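Local structure of trehalose synthase regulatory protein (Candida albicans, 5HUS) at residues 122-133 / 170-179; 95-103 / 143-151. The protein probably serves as a regulatory subunit of the fungal trehalose synthase complex, its C-terminal domain having the fold of the trehalose-phosphatase family within the HAD superfamily. All coordinates share one frame; numbering follows the deposited sequence.

Contact 1: residues 122-133 / 170-179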
loop_
_atom_site.group_PDB
_atom_site.type_symbol
_atom_site.label_atom_id
_atom_site.label_comp_id
_atom_site.label_asym_id
_atom_site.label_seq_id
_atom_site.Cartn_x
_atom_site.Cartn_y
_atom_site.Cartn_z
ATOM N N TRP A 122 6.594 21.031 0.727
ATOM C CA TRP A 122 5.135 20.957 0.611
ATOM C C TRP A 122 4.409 20.520 1.880
ATOM O O TRP A 122 3.309 20.999 2.151
ATOM C CB TRP A 122 4.750 20.014 -0.520
ATOM C CG TRP A 122 5.332 20.402 -1.832
ATOM C CD1 TRP A 122 5.653 21.663 -2.251
ATOM C CD2 TRP A 122 5.686 19.522 -2.902
ATOM N NE1 TRP A 122 6.177 21.619 -3.520
ATOM C CE2 TRP A 122 6.209 20.318 -3.943
ATOM C CE3 TRP A 122 5.607 18.139 -3.085
ATOM C CZ2 TRP A 122 6.652 19.773 -5.149
ATOM C CZ3 TRP A 122 6.046 17.601 -4.286
ATOM C CH2 TRP A 122 6.560 18.416 -5.300
ATOM N N MET A 123 5.004 19.604 2.640
ATOM C CA MET A 123 4.342 19.098 3.846
ATOM C C MET A 123 3.913 20.212 4.821
ATOM O O MET A 123 2.770 20.200 5.276
ATOM C CB MET A 123 5.232 18.078 4.571
ATOM C CG MET A 123 5.293 16.718 3.899
ATOM S SD MET A 123 3.746 15.804 4.049
ATOM C CE MET A 123 3.768 15.374 5.788
ATOM N N PRO A 124 4.804 21.181 5.137
ATOM C CA PRO A 124 4.353 22.213 6.083
ATOM C C PRO A 124 3.140 23.002 5.588
ATOM O O PRO A 124 2.257 23.326 6.393
ATOM C CB PRO A 124 5.578 23.126 6.216
ATOM C CG PRO A 124 6.733 22.233 5.922
ATOM C CD PRO A 124 6.241 21.328 4.827
ATOM N N GLU A 125 3.091 23.271 4.286
ATOM C CA GLU A 125 1.963 23.978 3.686
ATOM C C GLU A 125 0.693 23.140 3.764
ATOM O O GLU A 125 -0.379 23.650 4.094
ATOM C CB GLU A 125 2.258 24.341 2.231
ATOM C CG GLU A 125 3.431 25.291 2.047
ATOM C CD GLU A 125 3.205 26.638 2.708
ATOM O OE1 GLU A 125 2.057 27.137 2.680
ATOM O OE2 GLU A 125 4.175 27.198 3.261
ATOM N N ILE A 126 0.818 21.851 3.463
ATOM C CA ILE A 126 -0.323 20.945 3.523
ATOM C C ILE A 126 -0.865 20.833 4.944
ATOM O O ILE A 126 -2.075 20.915 5.163
ATOM C CB ILE A 126 0.050 19.542 2.997
ATOM C CG1 ILE A 126 0.479 19.633 1.532
ATOM C CG2 ILE A 126 -1.124 18.584 3.155
ATOM C CD1 ILE A 126 1.045 18.337 0.966
ATOM N N VAL A 127 0.035 20.662 5.910
ATOM C CA VAL A 127 -0.360 20.526 7.310
ATOM C C VAL A 127 -1.079 21.776 7.816
ATOM O O VAL A 127 -2.106 21.684 8.495
ATOM C CB VAL A 127 0.855 20.241 8.207
ATOM C CG1 VAL A 127 0.470 20.366 9.674
ATOM C CG2 VAL A 127 1.398 18.844 7.922
ATOM N N LYS A 128 -0.538 22.939 7.471
ATOM C CA LYS A 128 -1.124 24.217 7.859
ATOM C C LYS A 128 -2.536 24.358 7.295
ATOM O O LYS A 128 -3.461 24.771 7.999
ATOM C CB LYS A 128 -0.238 25.369 7.380
ATOM C CG LYS A 128 -0.677 26.743 7.857
ATOM C CD LYS A 128 0.519 27.562 8.320
ATOM C CE LYS A 128 0.134 29.008 8.566
ATOM N NZ LYS A 128 -0.313 29.661 7.306
ATOM N N LEU A 129 -2.693 23.991 6.029
ATOM C CA LEU A 129 -3.991 24.032 5.366
ATOM C C LEU A 129 -4.992 23.122 6.083
ATOM O O LEU A 129 -6.100 23.548 6.419
ATOM C CB LEU A 129 -3.839 23.636 3.892
ATOM C CG LEU A 129 -5.004 23.819 2.915
ATOM C CD1 LEU A 129 -4.474 23.906 1.495
ATOM C CD2 LEU A 129 -6.020 22.685 3.022
ATOM N N VAL A 130 -4.598 21.877 6.332
ATOM C CA VAL A 130 -5.479 20.928 7.006
ATOM C C VAL A 130 -5.830 21.398 8.416
ATOM O O VAL A 130 -6.977 21.273 8.852
ATOM C CB VAL A 130 -4.851 19.522 7.074
ATOM C CG1 VAL A 130 -5.714 18.588 7.910
ATOM C CG2 VAL A 130 -4.667 18.966 5.668
ATOM N N GLU A 131 -4.855 21.965 9.119
ATOM C CA GLU A 131 -5.091 22.414 10.491
ATOM C C GLU A 131 -6.115 23.550 10.537
ATOM O O GLU A 131 -6.908 23.633 11.474
ATOM C CB GLU A 131 -3.775 22.838 11.152
ATOM C CG GLU A 131 -2.959 21.656 11.680
ATOM C CD GLU A 131 -1.604 22.064 12.231
ATOM O OE1 GLU A 131 -1.116 23.160 11.883
ATOM O OE2 GLU A 131 -1.025 21.283 13.011
ATOM N N SER A 132 -6.115 24.399 9.511
ATOM C CA SER A 132 -7.073 25.501 9.429
ATOM C C SER A 132 -8.494 24.994 9.188
ATOM O O SER A 132 -9.466 25.639 9.584
ATOM C CB SER A 132 -6.677 26.488 8.326
ATOM O OG SER A 132 -6.946 25.962 7.037
ATOM N N LYS A 133 -8.615 23.844 8.532
ATOM C CA LYS A 133 -9.913 23.208 8.349
ATOM C C LYS A 133 -10.400 22.628 9.668
ATOM O O LYS A 133 -11.588 22.690 9.984
ATOM C CB LYS A 133 -9.847 22.101 7.293
ATOM C CG LYS A 133 -9.339 22.547 5.935
ATOM C CD LYS A 133 -10.214 23.632 5.330
ATOM C CE LYS A 133 -9.733 24.001 3.932
ATOM N NZ LYS A 133 -10.533 25.111 3.343
ATOM N N GLU A 170 -14.870 20.048 0.242
ATOM C CA GLU A 170 -14.341 21.388 0.020
ATOM C C GLU A 170 -12.818 21.379 0.136
ATOM O O GLU A 170 -12.111 22.007 -0.656
ATOM C CB GLU A 170 -14.958 22.364 1.026
ATOM C CG GLU A 170 -14.672 23.823 0.766
ATOM C CD GLU A 170 -13.321 24.265 1.295
ATOM O OE1 GLU A 170 -12.924 23.801 2.387
ATOM O OE2 GLU A 170 -12.655 25.073 0.610
ATOM N N THR A 171 -12.331 20.649 1.134
ATOM C CA THR A 171 -10.906 20.531 1.411
ATOM C C THR A 171 -10.171 19.798 0.298
ATOM O O THR A 171 -9.061 20.177 -0.086
ATOM C CB THR A 171 -10.678 19.809 2.752
ATOM O OG1 THR A 171 -11.293 20.565 3.805
ATOM C CG2 THR A 171 -9.193 19.661 3.043
ATOM N N ILE A 172 -10.795 18.748 -0.226
ATOM C CA ILE A 172 -10.251 18.035 -1.376
ATOM C C ILE A 172 -10.055 18.968 -2.578
ATOM O O ILE A 172 -9.005 18.944 -3.227
ATOM C CB ILE A 172 -11.159 16.859 -1.771
ATOM C CG1 ILE A 172 -11.032 15.736 -0.738
ATOM C CG2 ILE A 172 -10.798 16.347 -3.155
ATOM C CD1 ILE A 172 -12.012 14.614 -0.938
ATOM N N GLN A 173 -11.056 19.797 -2.867
ATOM C CA GLN A 173 -10.955 20.738 -3.984
ATOM C C GLN A 173 -9.852 21.762 -3.744
ATOM O O GLN A 173 -9.074 22.069 -4.649
ATOM C CB GLN A 173 -12.290 21.452 -4.224
ATOM C CG GLN A 173 -12.222 22.508 -5.326
ATOM C CD GLN A 173 -13.590 23.004 -5.753
ATOM O OE1 GLN A 173 -14.617 22.559 -5.232
ATOM N NE2 GLN A 173 -13.613 23.929 -6.708
ATOM N N HIS A 174 -9.795 22.283 -2.521
ATOM C CA HIS A 174 -8.783 23.255 -2.101
ATOM C C HIS A 174 -7.367 22.696 -2.294
ATOM O O HIS A 174 -6.534 23.298 -2.978
ATOM C CB HIS A 174 -9.034 23.643 -0.636
ATOM C CG HIS A 174 -8.115 24.700 -0.098
ATOM N ND1 HIS A 174 -8.300 25.271 1.145
ATOM C CD2 HIS A 174 -7.009 25.283 -0.616
ATOM C CE1 HIS A 174 -7.347 26.157 1.367
ATOM N NE2 HIS A 174 -6.550 26.184 0.313
ATOM N N ILE A 175 -7.102 21.537 -1.703
ATOM C CA ILE A 175 -5.792 20.906 -1.827
ATOM C C ILE A 175 -5.441 20.544 -3.269
ATOM O O ILE A 175 -4.314 20.769 -3.717
ATOM C CB ILE A 175 -5.711 19.645 -0.945
ATOM C CG1 ILE A 175 -5.774 20.048 0.528
ATOM C CG2 ILE A 175 -4.440 18.859 -1.233
ATOM C CD1 ILE A 175 -6.020 18.889 1.471
ATOM N N ASN A 176 -6.396 19.992 -4.011
ATOM C CA ASN A 176 -6.098 19.577 -5.373
ATOM C C ASN A 176 -5.829 20.775 -6.268
ATOM O O ASN A 176 -4.936 20.730 -7.105
ATOM C CB ASN A 176 -7.226 18.720 -5.943
ATOM C CG ASN A 176 -7.215 17.316 -5.378
ATOM O OD1 ASN A 176 -6.219 16.888 -4.797
ATOM N ND2 ASN A 176 -8.314 16.595 -5.543
ATOM N N THR A 177 -6.577 21.855 -6.072
ATOM C CA THR A 177 -6.356 23.057 -6.878
ATOM C C THR A 177 -4.929 23.569 -6.693
ATOM O O THR A 177 -4.242 23.892 -7.664
ATOM C CB THR A 177 -7.350 24.175 -6.517
ATOM O OG1 THR A 177 -8.693 23.715 -6.723
ATOM C CG2 THR A 177 -7.101 25.416 -7.378
ATOM N N LEU A 178 -4.472 23.600 -5.445
ATOM C CA LEU A 178 -3.178 24.193 -5.123
ATOM C C LEU A 178 -1.977 23.259 -5.305
ATOM O O LEU A 178 -0.870 23.733 -5.559
ATOM C CB LEU A 178 -3.181 24.715 -3.687
ATOM C CG LEU A 178 -4.164 25.844 -3.358
ATOM C CD1 LEU A 178 -3.888 26.394 -1.974
ATOM C CD2 LEU A 178 -4.093 26.948 -4.398
ATOM N N PHE A 179 -2.171 21.951 -5.173
ATOM C CA PHE A 179 -1.017 21.050 -5.177
ATOM C C PHE A 179 -0.971 20.016 -6.294
ATOM O O PHE A 179 0.019 19.294 -6.422
ATOM C CB PHE A 179 -0.923 20.333 -3.824
ATOM C CG PHE A 179 -0.489 21.230 -2.708
ATOM C CD1 PHE A 179 0.856 21.377 -2.403
ATOM C CD2 PHE A 179 -1.419 21.950 -1.978
ATOM C CE1 PHE A 179 1.261 22.213 -1.381
ATOM C CE2 PHE A 179 -1.021 22.786 -0.954
ATOM C CZ PHE A 179 0.322 22.918 -0.656
#

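Contact 2: residues 95-103 / 143-151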
loop_
_atom_site.group_PDB
_atom_site.type_symbol
_atom_site.label_atom_id
_atom_site.label_comp_id
_atom_site.label_asym_id
_atom_site.label_seq_id
_atom_site.Cartn_x
_atom_site.Cartn_y
_atom_site.Cartn_z
ATOM N N ILE A 95 6.714 -1.648 3.459
ATOM C CA ILE A 95 6.494 -0.448 2.662
ATOM C C ILE A 95 5.634 0.491 3.510
ATOM O O ILE A 95 4.496 0.160 3.838
ATOM C CB ILE A 95 5.813 -0.763 1.316
ATOM C CG1 ILE A 95 6.612 -1.812 0.542
ATOM C CG2 ILE A 95 5.713 0.496 0.476
ATOM C CD1 ILE A 95 5.860 -2.387 -0.649
ATOM N N ALA A 96 6.193 1.643 3.880
ATOM C CA ALA A 96 5.545 2.556 4.823
ATOM C C ALA A 96 4.913 3.754 4.128
ATOM O O ALA A 96 5.339 4.147 3.040
ATOM C CB ALA A 96 6.551 3.043 5.863
ATOM N N GLU A 97 3.905 4.329 4.783
ATOM C CA GLU A 97 3.142 5.469 4.262
ATOM C C GLU A 97 2.756 5.258 2.806
ATOM O O GLU A 97 2.941 6.131 1.949
ATOM C CB GLU A 97 3.924 6.778 4.440
ATOM C CG GLU A 97 4.196 7.095 5.912
ATOM C CD GLU A 97 4.547 8.549 6.165
ATOM O OE1 GLU A 97 3.945 9.444 5.524
ATOM O OE2 GLU A 97 5.419 8.796 7.022
ATOM N N ASN A 98 2.235 4.065 2.550
ATOM C CA ASN A 98 1.660 3.687 1.268
ATOM C C ASN A 98 2.648 3.734 0.114
ATOM O O ASN A 98 2.245 3.807 -1.036
ATOM C CB ASN A 98 0.449 4.572 0.955
ATOM C CG ASN A 98 -0.480 3.948 -0.056
ATOM O OD1 ASN A 98 -1.051 4.640 -0.903
ATOM N ND2 ASN A 98 -0.624 2.628 0.009
ATOM N N GLY A 99 3.940 3.675 0.415
ATOM C CA GLY A 99 4.924 3.632 -0.649
ATOM C C GLY A 99 6.051 4.643 -0.555
ATOM O O GLY A 99 7.052 4.512 -1.263
ATOM N N ASN A 100 5.905 5.646 0.306
ATOM C CA ASN A 100 6.926 6.693 0.408
ATOM C C ASN A 100 8.265 6.174 0.926
ATOM O O ASN A 100 9.313 6.749 0.642
ATOM C CB ASN A 100 6.429 7.831 1.305
ATOM C CG ASN A 100 5.392 8.681 0.620
ATOM O OD1 ASN A 100 5.722 9.540 -0.207
ATOM N ND2 ASN A 100 4.123 8.439 0.941
ATOM N N PHE A 101 8.226 5.084 1.682
ATOM C CA PHE A 101 9.436 4.500 2.263
ATOM C C PHE A 101 9.416 2.987 2.158
ATOM O O PHE A 101 8.382 2.370 2.353
ATOM C CB PHE A 101 9.585 4.912 3.731
ATOM C CG PHE A 101 9.464 6.393 3.952
ATOM C CD1 PHE A 101 10.540 7.236 3.710
ATOM C CD2 PHE A 101 8.268 6.943 4.390
ATOM C CE1 PHE A 101 10.423 8.608 3.904
ATOM C CE2 PHE A 101 8.142 8.312 4.585
ATOM C CZ PHE A 101 9.225 9.145 4.343
ATOM N N VAL A 102 10.567 2.398 1.846
ATOM C CA VAL A 102 10.674 0.959 1.645
ATOM C C VAL A 102 11.830 0.395 2.454
ATOM O O VAL A 102 12.951 0.905 2.375
ATOM C CB VAL A 102 10.895 0.590 0.157
ATOM C CG1 VAL A 102 11.158 -0.919 0.014
ATOM C CG2 VAL A 102 9.700 1.018 -0.692
ATOM N N LYS A 103 11.558 -0.651 3.228
ATOM C CA LYS A 103 12.629 -1.394 3.877
ATOM C C LYS A 103 12.659 -2.804 3.285
ATOM O O LYS A 103 11.822 -3.654 3.599
ATOM C CB LYS A 103 12.455 -1.417 5.406
ATOM C CG LYS A 103 13.514 -2.235 6.129
ATOM C CD LYS A 103 13.438 -2.041 7.651
ATOM C CE LYS A 103 13.952 -0.665 8.048
ATOM N NZ LYS A 103 14.085 -0.500 9.532
ATOM N N GLU A 143 -3.837 14.408 11.192
ATOM C CA GLU A 143 -2.756 13.468 11.423
ATOM C C GLU A 143 -1.656 13.744 10.408
ATOM O O GLU A 143 -1.861 13.571 9.208
ATOM C CB GLU A 143 -3.256 12.027 11.307
ATOM C CG GLU A 143 -2.155 10.976 11.390
ATOM C CD GLU A 143 -2.671 9.562 11.220
ATOM O OE1 GLU A 143 -3.743 9.368 10.599
ATOM O OE2 GLU A 143 -1.994 8.633 11.712
ATOM N N ALA A 144 -0.503 14.202 10.884
ATOM C CA ALA A 144 0.614 14.481 9.996
ATOM C C ALA A 144 1.707 13.433 10.178
ATOM O O ALA A 144 2.283 13.316 11.253
ATOM C CB ALA A 144 1.165 15.880 10.255
ATOM N N LEU A 145 1.966 12.650 9.136
ATOM C CA LEU A 145 3.083 11.715 9.161
ATOM C C LEU A 145 4.272 12.386 8.455
ATOM O O LEU A 145 4.325 13.616 8.383
ATOM C CB LEU A 145 2.681 10.383 8.524
ATOM C CG LEU A 145 1.482 9.704 9.211
ATOM C CD1 LEU A 145 1.188 8.316 8.646
ATOM C CD2 LEU A 145 1.685 9.627 10.730
ATOM N N ASP A 146 5.226 11.614 7.941
ATOM C CA ASP A 146 6.416 12.232 7.358
ATOM C C ASP A 146 6.211 12.644 5.902
ATOM O O ASP A 146 6.829 13.604 5.431
ATOM C CB ASP A 146 7.622 11.297 7.472
ATOM C CG ASP A 146 8.005 11.018 8.915
ATOM O OD1 ASP A 146 7.724 11.873 9.778
ATOM O OD2 ASP A 146 8.572 9.941 9.186
ATOM N N ALA A 147 5.333 11.932 5.194
ATOM C CA ALA A 147 5.116 12.181 3.768
ATOM C C ALA A 147 3.645 12.083 3.377
ATOM O O ALA A 147 3.308 12.075 2.192
ATOM C CB ALA A 147 5.946 11.206 2.931
ATOM N N THR A 148 2.769 12.000 4.373
ATOM C CA THR A 148 1.337 11.975 4.120
ATOM C C THR A 148 0.631 12.779 5.192
ATOM O O THR A 148 1.149 12.947 6.296
ATOM C CB THR A 148 0.772 10.524 4.082
ATOM O OG1 THR A 148 1.273 9.782 5.191
ATOM C CG2 THR A 148 1.192 9.813 2.819
ATOM N N VAL A 149 -0.534 13.314 4.850
ATOM C CA VAL A 149 -1.350 14.039 5.814
ATOM C C VAL A 149 -2.768 13.500 5.714
ATOM O O VAL A 149 -3.281 13.285 4.611
ATOM C CB VAL A 149 -1.337 15.566 5.569
ATOM C CG1 VAL A 149 -2.152 16.288 6.640
ATOM C CG2 VAL A 149 0.100 16.104 5.534
ATOM N N ARG A 150 -3.393 13.260 6.861
ATOM C CA ARG A 150 -4.759 12.754 6.864
ATOM C C ARG A 150 -5.668 13.652 7.697
ATOM O O ARG A 150 -5.378 13.955 8.853
ATOM C CB ARG A 150 -4.801 11.312 7.377
ATOM C CG ARG A 150 -6.109 10.600 7.064
ATOM C CD ARG A 150 -6.077 9.128 7.473
ATOM N NE ARG A 150 -5.221 8.313 6.614
ATOM C CZ ARG A 150 -5.675 7.446 5.714
ATOM N NH1 ARG A 150 -6.980 7.276 5.547
ATOM N NH2 ARG A 150 -4.824 6.743 4.979
ATOM N N PHE A 151 -6.765 14.081 7.081
ATOM C CA PHE A 151 -7.747 14.943 7.723
ATOM C C PHE A 151 -8.921 14.073 8.161
ATOM O O PHE A 151 -9.697 13.613 7.330
ATOM C CB PHE A 151 -8.195 16.044 6.751
ATOM C CG PHE A 151 -9.194 17.018 7.321
ATOM C CD1 PHE A 151 -9.266 17.260 8.682
ATOM C CD2 PHE A 151 -10.058 17.704 6.480
ATOM C CE1 PHE A 151 -10.188 18.161 9.192
ATOM C CE2 PHE A 151 -10.980 18.603 6.986
ATOM C CZ PHE A 151 -11.044 18.828 8.344
HETATM O O HOH W 1 7.537 7.518 8.015
HETATM O O HOH W 2 3.337 10.998 -0.337
#

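Contact 1: residues 122-133 / 170-179
Lys133 NZ is gripped by two acceptors of the facing helix. It donates to Glu170 OE1 at 2.9 Å, in a salt bridge that uses the syn lone pair of that oxygen. It also donates to His174 ND1 at 3.1 Å. The ammonium lies at the edge of the imidazole, only 5° out of the ring plane. ND1 is the acceptor, which suggests that a neutral ring would carry its proton on NE2. The ammonium would probably disfavour a proton on ND1. A bend at chi2 (-60°) and a straight run beyond it carry Lys133 NZ across to Glu170 and His174. On the way the chain slides past Thr171, with Lys133 CG 3.5 Å from Thr171 OG1; that hydroxyl is bonded to Thr167 O of its own helix.

Leu129 comes from the opposite direction and lies over one face of the same imidazole. Its CD1 forms a CH-pi contact, 3.6 Å from the centroid of the His174 ring. The other branch, CD2, packs 3.6 Å from Ile175 CG1. Leu129 is a knob in a hole formed by Thr171, His174, Ile175 and Leu178.

The second knob points the other way. Phe179 enters a hole of Trp122, Glu125, Ile126 and Leu129. Ile126 CG1 sits over one face of the Phe179 ring, toward its rim, in a CH-pi contact 4.1 Å from the centroid. Glu125 CB meets the edge at CZ, while its carboxylate leads away from helix 161-179. Ile126 and Ile175 also reach Val195 of the sheet below.

The axes of segments 122-133 and 170-179 approach to 11.2 Å, with N-to-C directions 158° apart. This antiparallel pair with knobs-into-holes packing covers one face of a four-stranded antiparallel sheet, consistent with the alpha/beta cap domain of trehalose-phosphatases.

Contact 2: residues 95-103 / 143-151
Two tight turns meet here, one from the large mixed sheet and one from the small antiparallel sheet. Glu97, in the turn after strand 93-96, holds the backbone of the other turn with both carboxylate oxygens. Its OE2 accepts from Asp146 N at 3.0 Å. Its OE1 accepts from Ala147 N at 2.9 Å. Both N-H groups come in on the syn side, somewhat out of the carboxylate plane. Thr148 OG1 gives Glu97 OE1 its second bond, at 2.7 Å, and the carboxylate its third. It arrives from above the plane, on the face opposite Ala147 N. With chi1 at 46°, the hydroxyl sits between the backbone N and the carbonyl carbon and faces the glutamate.

The large sheet is the Rossmann-like sheet of the HAD fold, and Glu97 extends from it towards the probable cap. In the hairpin that carries it, Asn100 and Phe101 form a classic beta bulge opposite Ala96. Asn100 ND2 closes the turn with a bond to Glu97 O. The amide carbon Asn100 CG rests against Ala147 CB at 3.5 Å. Water 2 donates to both Asn100 OD1 and Ala147 O. Phe101 packs its CE2 against Ala147 CB at 4.0 Å, and Arg79 makes a cation-pi contact with its ring. Glu97 OE2 and Asp146 OD2 are 4.0 Å apart. Water 1 lies within bonding distance of both, though it has more acceptors around it than protons to give. Arg79 forms a salt bridge with Asp146, which probably eases the like charges.

The centres of contacts 1 and 2 are about 16 Å apart. Their segments alternate along the chain: 95-103, 122-133, 143-151, then 170-179. Helix 116-136 is followed by strand 141-144; in the sequence, 143-151 falls between the two helices of contact 1. Contact 1 lies within what is probably the cap, as in trehalose-phosphatases; contact 2 joins it to the HAD-like core. They touch where Met123 CE packs 3.2 Å from Leu145 O, and where Lys133 CB packs 3.6 Å from Phe151 CZ. The four-stranded sheet is thus covered by the helix pair and meets the core through the 145-148 turn.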